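Local coordinates for mandelate racemase / muconate lactonizing enzyme, C-terminal domain protein (Labrenzia alexandrii, PDB 4E5T), which probably catalyses a magnesium-dependent racemization or related proton-transfer reaction on a carboxylate substrate, as other enolase-superfamily enzymes do, at residues A[4-9]-A[55-59]. Residues are numbered along the deposited sequence; the frame is centred on the assembly and turned at random.
Sequences LSDIET and AEDVF
F59 and I7 form the main apolar contact between strand residues 4-9 and helix residues 55-59, and the geometry meets the criterion for a CH-pi contact: CB of I7 stands 3.9 Å from the centroid of the F59 ring, 17° off the ring normal, hence over the face. The branch methyl CG2 lies 3.4 Å from CD2 of F59, toward the rim of the ring. With CG1 of I7 anti to the backbone N (chi1 -179°) and the chain continuing straight beyond it, CD1 runs past the ring instead of over it, 3.9 Å from CB of F59 and 4.0 Å from the carbonyl O of A55. CD1 of I7 therefore heads for the root of F59, while the F59 ring reaches back past CB of I7 toward the strand backbone.

The far end of the same ring meets strand backbone. CZ of F59 is 3.6 Å from N of D6, while C of S5 sits at the ring edge, near its plane; CB of L4 approaches CE1 obliquely at 3.8 Å. Here S5 and D6 both pair with V30 of the neighbouring strand, a classic beta bulge.

In the fold, this is an outermost strand, within this chain, of the three-stranded antiparallel sheet in the enolase-type N-terminal domain, covered by helix 48-63; the segment axes run nearly antiparallel, at 171°, and approach to 9.2 Å. L29 of strand 23-31 touches I7 and F59 alike, and L98 of helix 89-110 also packs on I7.

The polar component is a weak hydrogen bond, from OG1 of T9 to OE2 of E56 at 3.3 Å. E56 leaves the exposed flank of the helix to reach T9. The other branch of T9, CG2, turns to CB of the buried A55 and also belongs to the apolar layer.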
loop_
_atom_site.group_PDB
_atom_site.type_symbol
_atom_site.label_atom_id
_atom_site.label_comp_id
_atom_site.label_asym_id
_atom_site.label_seq_id
_atom_site.Cartn_x
_atom_site.Cartn_y
_atom_site.Cartn_z
ATOM N N LEU A 4 10.642 34.591 -34.318
ATOM C CA LEU A 4 11.221 35.433 -33.277
ATOM C C LEU A 4 12.613 35.844 -33.720
ATOM O O LEU A 4 13.387 35.021 -34.254
ATOM C CB LEU A 4 11.303 34.684 -31.948
ATOM C CG LEU A 4 9.946 34.216 -31.444
ATOM C CD1 LEU A 4 10.081 33.502 -30.129
ATOM C CD2 LEU A 4 9.049 35.422 -31.303
ATOM N N SER A 5 12.936 37.109 -33.477
ATOM C CA SER A 5 14.125 37.700 -34.065
ATOM C C SER A 5 15.061 38.289 -33.025
ATOM O O SER A 5 16.286 38.168 -33.120
ATOM C CB SER A 5 13.709 38.795 -35.045
ATOM O OG SER A 5 14.414 38.661 -36.252
ATOM N N ASP A 6 14.467 38.932 -32.028
ATOM C CA ASP A 6 15.221 39.787 -31.132
ATOM C C ASP A 6 14.665 39.736 -29.728
ATOM O O ASP A 6 13.453 39.612 -29.514
ATOM C CB ASP A 6 15.206 41.231 -31.633
ATOM C CG ASP A 6 16.192 41.467 -32.756
ATOM O OD1 ASP A 6 17.403 41.221 -32.539
ATOM O OD2 ASP A 6 15.756 41.893 -33.852
ATOM N N ILE A 7 15.583 39.830 -28.773
ATOM C CA ILE A 7 15.248 39.886 -27.371
ATOM C C ILE A 7 15.922 41.116 -26.753
ATOM O O ILE A 7 17.048 41.485 -27.120
ATOM C CB ILE A 7 15.651 38.577 -26.635
ATOM C CG1 ILE A 7 15.260 38.652 -25.150
ATOM C CG2 ILE A 7 17.137 38.284 -26.801
ATOM C CD1 ILE A 7 15.543 37.387 -24.362
ATOM N N GLU A 8 15.199 41.791 -25.866
ATOM C CA GLU A 8 15.823 42.721 -24.945
ATOM C C GLU A 8 15.458 42.233 -23.541
ATOM O O GLU A 8 14.375 41.686 -23.336
ATOM C CB GLU A 8 15.384 44.178 -25.188
ATOM C CG GLU A 8 16.087 45.172 -24.253
ATOM C CD GLU A 8 15.788 46.647 -24.531
ATOM O OE1 GLU A 8 14.682 46.963 -25.042
ATOM O OE2 GLU A 8 16.673 47.493 -24.226
ATOM N N THR A 9 16.379 42.381 -22.591
ATOM C CA THR A 9 16.087 42.073 -21.196
ATOM C C THR A 9 16.151 43.349 -20.388
ATOM O O THR A 9 16.832 44.306 -20.755
ATOM C CB THR A 9 17.055 41.023 -20.570
ATOM O OG1 THR A 9 18.421 41.420 -20.773
ATOM C CG2 THR A 9 16.829 39.644 -21.163
ATOM N N ALA A 55 18.744 34.323 -20.005
ATOM C CA ALA A 55 17.602 34.508 -20.887
ATOM C C ALA A 55 18.103 34.748 -22.305
ATOM O O ALA A 55 17.630 34.122 -23.256
ATOM C CB ALA A 55 16.740 35.659 -20.414
ATOM N N GLU A 56 19.099 35.620 -22.430
ATOM C CA GLU A 56 19.708 35.904 -23.713
ATOM C C GLU A 56 20.342 34.697 -24.381
ATOM O O GLU A 56 20.117 34.457 -25.570
ATOM C CB GLU A 56 20.746 36.980 -23.545
ATOM C CG GLU A 56 20.163 38.361 -23.494
ATOM C CD GLU A 56 21.233 39.405 -23.286
ATOM O OE1 GLU A 56 22.368 39.207 -23.799
ATOM O OE2 GLU A 56 20.942 40.403 -22.589
ATOM N N ASP A 57 21.151 33.954 -23.621
ATOM C CA ASP A 57 21.792 32.725 -24.105
ATOM C C ASP A 57 20.751 31.707 -24.566
ATOM O O ASP A 57 20.870 31.160 -25.675
ATOM C CB ASP A 57 22.722 32.111 -23.041
ATOM C CG ASP A 57 23.345 30.779 -23.485
ATOM O OD1 ASP A 57 22.737 29.710 -23.235
ATOM O OD2 ASP A 57 24.448 30.789 -24.072
ATOM N N VAL A 58 19.732 31.459 -23.740
ATOM C CA VAL A 58 18.669 30.548 -24.158
ATOM C C VAL A 58 17.961 31.005 -25.453
ATOM O O VAL A 58 17.823 30.214 -26.380
ATOM C CB VAL A 58 17.620 30.308 -23.054
ATOM C CG1 VAL A 58 16.527 29.387 -23.561
ATOM C CG2 VAL A 58 18.275 29.728 -21.812
ATOM N N PHE A 59 17.523 32.267 -25.512
ATOM C CA PHE A 59 16.840 32.804 -26.697
ATOM C C PHE A 59 17.655 32.646 -27.989
ATOM O O PHE A 59 17.100 32.349 -29.049
ATOM C CB PHE A 59 16.439 34.279 -26.526
ATOM C CG PHE A 59 15.779 34.868 -27.748
ATOM C CD1 PHE A 59 14.402 34.745 -27.941
ATOM C CD2 PHE A 59 16.529 35.539 -28.719
ATOM C CE1 PHE A 59 13.778 35.280 -29.077
ATOM C CE2 PHE A 59 15.918 36.080 -29.856
ATOM C CZ PHE A 59 14.543 35.943 -30.033
#